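Uncharacterized protein lp_1913 (Lactobacillus plantarum, PDB 3FLH) is of unknown function but carries a rhodanese-like domain, the fold of sulfurtransferases and their non-catalytic relatives. Local coordinates at residues K4-E7 with L8-Y12; V38-A41 with P42-V45; V76-T80 with G81-L85. All blocks are in the same frame, centred on the assembly; numbering follows the deposited sequence.

Contact 1 (K4-E7 with L8-Y12); sequences KKIE and LLTTY
Leu8 closes the first helical turn here with its amide, N to Lys4 O at 3.0 Å. Its CG stands anti to the backbone N (chi1 180°), a setting that carries the end of the side chain away from Lys4 and Lys5; Leu8 packs on Thr11 of the second subunit and Leu8 of the third. Leu9 makes the straightest bond of the set: N reaches Lys5 O at 2.9 Å with an N-H...O angle of 173°, almost on the line of the carbonyl. Its side chain leans over the same oxygen, CG coming to 3.4 Å from Lys5 O. All this is regular i to i+4 pairing along helix 3-13, the first helix of the chain, whose Leu8 and Leu9 side meets other subunits. Thr10 then grips Ile6 O twice, through its amide N at 2.9 Å and its hydroxyl OG1 at 2.6 Å, the two donors arriving from opposite faces of the carbonyl plane. The hydroxyl can do so because OG1 sits beside the backbone N (chi1 -57°), folded back toward the preceding turn, where Ile6 CG2 passes it at 3.9 Å. Thr11 N continues the series to Glu7 O at 3.2 Å. Tyr12 N pairs with Leu8 O at 2.8 Å, while its ring meets Tyr16 and its hydroxyl bonds Tyr16 OH.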
loop_
_atom_site.group_PDB
_atom_site.type_symbol
_atom_site.label_atom_id
_atom_site.label_comp_id
_atom_site.label_asym_id
_atom_site.label_seq_id
_atom_site.Cartn_x
_atom_site.Cartn_y
_atom_site.Cartn_z
ATOM N N LYS B 4 20.043 -1.406 3.129
ATOM C CA LYS B 4 18.802 -1.102 3.822
ATOM C C LYS B 4 17.581 -1.181 2.919
ATOM O O LYS B 4 16.527 -1.653 3.348
ATOM C CB LYS B 4 18.869 0.276 4.486
ATOM C CG LYS B 4 19.742 0.317 5.739
ATOM C CD LYS B 4 19.510 1.603 6.517
ATOM C CE LYS B 4 20.334 1.646 7.801
ATOM N NZ LYS B 4 20.017 0.531 8.754
ATOM N N LYS B 5 17.714 -0.725 1.673
ATOM C CA LYS B 5 16.593 -0.770 0.730
ATOM C C LYS B 5 16.210 -2.211 0.406
ATOM O O LYS B 5 15.038 -2.589 0.471
ATOM C CB LYS B 5 16.942 -0.063 -0.587
ATOM C CG LYS B 5 17.067 1.453 -0.534
ATOM C CD LYS B 5 17.376 1.976 -1.932
ATOM C CE LYS B 5 17.528 3.486 -1.975
ATOM N NZ LYS B 5 17.740 3.959 -3.374
ATOM N N ILE B 6 17.210 -3.003 0.042
ATOM C CA ILE B 6 17.005 -4.400 -0.314
ATOM C C ILE B 6 16.462 -5.169 0.880
ATOM O O ILE B 6 15.643 -6.081 0.737
ATOM C CB ILE B 6 18.333 -5.028 -0.797
ATOM C CG1 ILE B 6 18.775 -4.323 -2.090
ATOM C CG2 ILE B 6 18.164 -6.546 -0.995
ATOM C CD1 ILE B 6 20.163 -4.690 -2.588
ATOM N N GLU B 7 16.921 -4.785 2.061
ATOM C CA GLU B 7 16.481 -5.411 3.293
ATOM C C GLU B 7 14.974 -5.166 3.459
ATOM O O GLU B 7 14.212 -6.092 3.729
ATOM C CB GLU B 7 17.245 -4.803 4.471
ATOM C CG GLU B 7 17.176 -5.612 5.747
ATOM C CD GLU B 7 18.096 -6.816 5.711
ATOM O OE1 GLU B 7 18.032 -7.592 4.728
ATOM O OE2 GLU B 7 18.885 -6.986 6.668
ATOM N N LEU B 8 14.547 -3.916 3.289
ATOM C CA LEU B 8 13.130 -3.578 3.423
ATOM C C LEU B 8 12.289 -4.257 2.341
ATOM O O LEU B 8 11.253 -4.850 2.633
ATOM C CB LEU B 8 12.925 -2.061 3.355
ATOM C CG LEU B 8 11.468 -1.568 3.474
ATOM C CD1 LEU B 8 10.832 -2.125 4.749
ATOM C CD2 LEU B 8 11.437 -0.023 3.513
ATOM N N LEU B 9 12.737 -4.176 1.094
ATOM C CA LEU B 9 12.011 -4.794 -0.013
ATOM C C LEU B 9 11.804 -6.289 0.194
ATOM O O LEU B 9 10.731 -6.830 -0.093
ATOM C CB LEU B 9 12.761 -4.577 -1.326
ATOM C CG LEU B 9 12.745 -3.176 -1.939
ATOM C CD1 LEU B 9 13.811 -3.100 -3.006
ATOM C CD2 LEU B 9 11.367 -2.873 -2.523
ATOM N N THR B 10 12.840 -6.960 0.685
ATOM C CA THR B 10 12.778 -8.403 0.918
ATOM C C THR B 10 11.765 -8.758 1.997
ATOM O O THR B 10 10.994 -9.708 1.848
ATOM C CB THR B 10 14.155 -8.962 1.348
ATOM O OG1 THR B 10 15.136 -8.645 0.345
ATOM C CG2 THR B 10 14.079 -10.482 1.531
ATOM N N THR B 11 11.769 -8.003 3.089
ATOM C CA THR B 11 10.837 -8.279 4.179
ATOM C C THR B 11 9.409 -7.883 3.821
ATOM O O THR B 11 8.458 -8.600 4.147
ATOM C CB THR B 11 11.243 -7.539 5.464
ATOM O OG1 THR B 11 12.589 -7.896 5.814
ATOM C CG2 THR B 11 10.314 -7.924 6.613
ATOM N N TYR B 12 9.258 -6.743 3.151
ATOM C CA TYR B 12 7.928 -6.260 2.769
ATOM C C TYR B 12 7.274 -7.227 1.771
ATOM O O TYR B 12 6.089 -7.544 1.888
ATOM C CB TYR B 12 8.026 -4.856 2.151
ATOM C CG TYR B 12 6.682 -4.209 1.851
ATOM C CD1 TYR B 12 6.029 -3.435 2.810
ATOM C CD2 TYR B 12 6.062 -4.387 0.618
ATOM C CE1 TYR B 12 4.787 -2.852 2.547
ATOM C CE2 TYR B 12 4.817 -3.810 0.344
ATOM C CZ TYR B 12 4.187 -3.048 1.310
ATOM O OH TYR B 12 2.951 -2.493 1.055
#

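Contact 2 (V38-A41 with P42-V45); sequences VRNA and PAQV
Arg39 and Gln44 make up the tight part of this loop, their side chains crossing at a slant with guanidinium and amide planes 29° apart. Gln44 reaches back along an extended chain so that NE2 donates to Arg39 O at 3.0 Å. Arg39 O lies in the plane of the Gln44 amide, whereas NE2 stands above the plane of the Arg39 carbonyl, 39° out of it. NE2 also bonds Asp37 O, so one amide nitrogen holds the carbonyl oxygens of Asp37 and Arg39, two residues apart. Arg39 is bent at chi3 (-63°), which brings one face of its guanidinium over Ala43 C and Gln44 CA, while NH2 touches Gln44 CG at 4.0 Å. Salt bridges from NH2 to Asp37 and from NH1 to Asp48 hold the group from both ends, so its buried charge is probably well compensated. Asp37, Val38 and Arg39 form the Asp-Val-Arg sequence familiar from rhodanese domains.

The solvent side is looser. Ala41 and Pro42 are exposed, and there the backbone turns on weak bonds: Ala43 N to Asn40 O at 3.0 Å but strongly bent, and Gln44 N to Ala41 O, also at 3.0 Å. Asn40 CB rests on Pro42 CD at 3.8 Å, the two side chains at about a right angle, and Val45 CG2 lies 3.6 Å from Ala41 O. The whole turn follows strand 33-37 and precedes strand 54-55: Val38 lies beside the end of strand 73-77 and is bonded through its backbone to Ala58 at the start of helix 58-64, while Gln44 leans on Pro57.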
loop_
_atom_site.group_PDB
_atom_site.type_symbol
_atom_site.label_atom_id
_atom_site.label_comp_id
_atom_site.label_asym_id
_atom_site.label_seq_id
_atom_site.Cartn_x
_atom_site.Cartn_y
_atom_site.Cartn_z
ATOM N N VAL B 38 -11.256 -11.016 4.633
ATOM C CA VAL B 38 -11.343 -10.250 5.874
ATOM C C VAL B 38 -12.090 -8.924 5.768
ATOM O O VAL B 38 -11.968 -8.073 6.648
ATOM C CB VAL B 38 -9.941 -9.979 6.461
ATOM C CG1 VAL B 38 -9.204 -11.301 6.666
ATOM C CG2 VAL B 38 -9.150 -9.072 5.537
ATOM N N ARG B 39 -12.862 -8.746 4.698
ATOM C CA ARG B 39 -13.635 -7.516 4.515
ATOM C C ARG B 39 -14.707 -7.424 5.607
ATOM O O ARG B 39 -15.036 -8.425 6.242
ATOM C CB ARG B 39 -14.325 -7.504 3.141
ATOM C CG ARG B 39 -13.407 -7.385 1.925
ATOM C CD ARG B 39 -14.220 -7.444 0.624
ATOM N NE ARG B 39 -14.902 -8.730 0.468
ATOM C CZ ARG B 39 -15.931 -8.950 -0.349
ATOM N NH1 ARG B 39 -16.416 -7.967 -1.099
ATOM N NH2 ARG B 39 -16.483 -10.158 -0.411
ATOM N N ASN B 40 -15.254 -6.229 5.822
ATOM C CA ASN B 40 -16.294 -6.048 6.828
ATOM C C ASN B 40 -17.562 -6.793 6.410
ATOM O O ASN B 40 -17.864 -6.914 5.220
ATOM C CB ASN B 40 -16.597 -4.558 7.043
ATOM C CG ASN B 40 -16.806 -3.802 5.742
ATOM O OD1 ASN B 40 -16.012 -2.926 5.389
ATOM N ND2 ASN B 40 -17.876 -4.136 5.025
ATOM N N ALA B 41 -18.293 -7.298 7.401
ATOM C CA ALA B 41 -19.515 -8.062 7.167
ATOM C C ALA B 41 -20.460 -7.515 6.093
ATOM O O ALA B 41 -20.829 -8.238 5.167
ATOM C CB ALA B 41 -20.275 -8.236 8.487
ATOM N N PRO B 42 -20.861 -6.235 6.195
ATOM C CA PRO B 42 -21.772 -5.668 5.193
ATOM C C PRO B 42 -21.336 -5.859 3.743
ATOM O O PRO B 42 -22.159 -6.153 2.880
ATOM C CB PRO B 42 -21.858 -4.194 5.595
ATOM C CG PRO B 42 -20.541 -3.941 6.255
ATOM C CD PRO B 42 -20.351 -5.182 7.091
ATOM N N ALA B 43 -20.043 -5.702 3.480
ATOM C CA ALA B 43 -19.523 -5.851 2.126
ATOM C C ALA B 43 -19.634 -7.287 1.619
ATOM O O ALA B 43 -19.871 -7.526 0.433
ATOM C CB ALA B 43 -18.073 -5.394 2.074
ATOM N N GLN B 44 -19.468 -8.241 2.527
ATOM C CA GLN B 44 -19.522 -9.653 2.176
ATOM C C GLN B 44 -20.925 -10.188 1.872
ATOM O O GLN B 44 -21.089 -11.352 1.494
ATOM C CB GLN B 44 -18.856 -10.477 3.278
ATOM C CG GLN B 44 -17.387 -10.115 3.462
ATOM C CD GLN B 44 -16.567 -11.271 3.983
ATOM O OE1 GLN B 44 -16.660 -12.387 3.466
ATOM N NE2 GLN B 44 -15.743 -11.014 4.996
ATOM N N VAL B 45 -21.932 -9.333 2.033
ATOM C CA VAL B 45 -23.315 -9.706 1.752
ATOM C C VAL B 45 -23.542 -9.823 0.237
ATOM O O VAL B 45 -24.452 -10.525 -0.214
ATOM C CB VAL B 45 -24.304 -8.662 2.352
ATOM C CG1 VAL B 45 -25.737 -8.981 1.937
ATOM C CG2 VAL B 45 -24.188 -8.660 3.875
#

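Contact 3 (V76-T80 with G81-L85); sequences VYDWT and GGTTL
Asp78, the first residue beyond strand 73-77, points its carboxylate into the loop that follows and meets Thr83. Thr83 OG1 donates at 2.7 Å to Asp78 OD2, which accepts on its anti lone pair, the one turned away from OD1. Asp78 CG is anti to the backbone N (chi1 -170°), which sends OD2 across the loop to this hydroxyl and leaves OD1 within 2.8 Å of Trp79 N, a weak bond. Leu85 CB also lies against OD2, at 3.6 Å, and Thr83 OG1 in turn accepts a weak capping bond from Leu85 N, where helix 85-95 begins. Cutting Asp78 back to an alanine removes both carboxylate oxygens, and would probably leave the Thr83 hydroxyl without this acceptor and Trp79 N without its weak partner. In rhodanese domains this stretch between strand and helix is the active-site loop and opens with the catalytic cysteine; Asp78 probably takes that position here, consistent with a domain that is not a classical sulfurtransferase. Trp79 follows, its NE1 3.7 Å from Thr83 CG2, which approaches the ring obliquely. Thr80 places CG2 over the centre of that indole face, 3.6 Å above it, and the same methyl touches Thr83 CG2 at 3.7 Å. Thr80 also starts the type I turn through Gly81 and Gly82 to Thr83, and packs on Glu108 of helix 106-112 and on Glu108 of the third subunit.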
loop_
_atom_site.group_PDB
_atom_site.type_symbol
_atom_site.label_atom_id
_atom_site.label_comp_id
_atom_site.label_asym_id
_atom_site.label_seq_id
_atom_site.Cartn_x
_atom_site.Cartn_y
_atom_site.Cartn_z
ATOM N N VAL B 76 -4.927 -13.700 3.234
ATOM C CA VAL B 76 -5.983 -12.753 3.561
ATOM C C VAL B 76 -6.107 -11.666 2.494
ATOM O O VAL B 76 -5.161 -11.412 1.755
ATOM C CB VAL B 76 -5.709 -12.065 4.927
ATOM C CG1 VAL B 76 -5.622 -13.101 6.034
ATOM C CG2 VAL B 76 -4.415 -11.271 4.853
ATOM N N TYR B 77 -7.278 -11.037 2.413
ATOM C CA TYR B 77 -7.490 -9.952 1.461
ATOM C C TYR B 77 -8.673 -9.068 1.836
ATOM O O TYR B 77 -9.663 -9.532 2.405
ATOM C CB TYR B 77 -7.691 -10.504 0.039
ATOM C CG TYR B 77 -9.037 -11.163 -0.203
ATOM C CD1 TYR B 77 -10.181 -10.395 -0.464
ATOM C CD2 TYR B 77 -9.162 -12.554 -0.192
ATOM C CE1 TYR B 77 -11.410 -11.001 -0.710
ATOM C CE2 TYR B 77 -10.387 -13.170 -0.439
ATOM C CZ TYR B 77 -11.497 -12.393 -0.698
ATOM O OH TYR B 77 -12.689 -13.004 -0.979
ATOM N N ASP B 78 -8.553 -7.783 1.525
ATOM C CA ASP B 78 -9.619 -6.829 1.783
ATOM C C ASP B 78 -10.081 -6.449 0.384
ATOM O O ASP B 78 -9.582 -7.000 -0.606
ATOM C CB ASP B 78 -9.084 -5.604 2.545
ATOM C CG ASP B 78 -10.198 -4.680 3.055
ATOM O OD1 ASP B 78 -11.392 -5.053 2.988
ATOM O OD2 ASP B 78 -9.878 -3.575 3.539
ATOM N N TRP B 79 -11.018 -5.517 0.281
ATOM C CA TRP B 79 -11.516 -5.149 -1.039
ATOM C C TRP B 79 -10.433 -4.540 -1.917
ATOM O O TRP B 79 -10.443 -4.707 -3.135
ATOM C CB TRP B 79 -12.717 -4.202 -0.923
ATOM C CG TRP B 79 -12.417 -2.832 -0.394
ATOM C CD1 TRP B 79 -12.147 -2.484 0.898
ATOM C CD2 TRP B 79 -12.396 -1.619 -1.151
ATOM N NE1 TRP B 79 -11.966 -1.120 0.994
ATOM C CE2 TRP B 79 -12.112 -0.566 -0.251
ATOM C CE3 TRP B 79 -12.593 -1.318 -2.505
ATOM C CZ2 TRP B 79 -12.019 0.771 -0.664
ATOM C CZ3 TRP B 79 -12.500 0.013 -2.916
ATOM C CH2 TRP B 79 -12.216 1.038 -1.995
ATOM N N THR B 80 -9.481 -3.855 -1.296
ATOM C CA THR B 80 -8.410 -3.234 -2.053
ATOM C C THR B 80 -7.103 -3.317 -1.268
ATOM O O THR B 80 -7.111 -3.433 -0.041
ATOM C CB THR B 80 -8.760 -1.756 -2.361
ATOM O OG1 THR B 80 -7.889 -1.259 -3.381
ATOM C CG2 THR B 80 -8.611 -0.903 -1.110
ATOM N N GLY B 81 -5.980 -3.263 -1.972
ATOM C CA GLY B 81 -4.700 -3.348 -1.294
ATOM C C GLY B 81 -4.328 -2.109 -0.501
ATOM O O GLY B 81 -3.496 -2.176 0.399
ATOM N N GLY B 82 -4.951 -0.979 -0.820
ATOM C CA GLY B 82 -4.635 0.264 -0.130
ATOM C C GLY B 82 -4.950 0.355 1.354
ATOM O O GLY B 82 -4.415 1.228 2.046
ATOM N N THR B 83 -5.812 -0.528 1.853
ATOM C CA THR B 83 -6.173 -0.502 3.267
ATOM C C THR B 83 -5.107 -1.186 4.105
ATOM O O THR B 83 -4.120 -1.693 3.579
ATOM C CB THR B 83 -7.538 -1.206 3.536
ATOM O OG1 THR B 83 -7.395 -2.624 3.369
ATOM C CG2 THR B 83 -8.609 -0.694 2.577
ATOM N N THR B 84 -5.310 -1.194 5.415
ATOM C CA THR B 84 -4.376 -1.826 6.336
ATOM C C THR B 84 -4.989 -3.077 6.945
ATOM O O THR B 84 -4.361 -3.727 7.777
ATOM C CB THR B 84 -4.018 -0.869 7.499
ATOM O OG1 THR B 84 -5.227 -0.431 8.139
ATOM C CG2 THR B 84 -3.250 0.349 6.981
ATOM N N LEU B 85 -6.216 -3.407 6.551
ATOM C CA LEU B 85 -6.902 -4.583 7.104
ATOM C C LEU B 85 -6.157 -5.880 6.829
ATOM O O LEU B 85 -6.192 -6.801 7.643
ATOM C CB LEU B 85 -8.328 -4.701 6.545
ATOM C CG LEU B 85 -9.423 -3.776 7.087
ATOM C CD1 LEU B 85 -9.696 -4.079 8.564
ATOM C CD2 LEU B 85 -8.979 -2.340 6.909
#

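Contacts 2 and 3 are neighbours, with centres about 12 Å apart, and share the end of the sheet where strands 33-37 and 73-77 run out into loops. Val38 N lies 3.1 Å from Tyr77 O, a probable hydrogen bond, and Arg39 CG packs 3.4 Å from Trp79 N, so the buried arginine of contact 2 backs the loop of contact 3, which probably corresponds to the rhodanese active-site loop. Contact 1 stands apart: its centre is about 32 Å from that of contact 2, although its nearest atoms come within about 6 Å of contact 3. The assembly brings contacts 1 and 3 together, since Tyr12 OH hydrogen-bonds Thr83 OG1 of the second subunit.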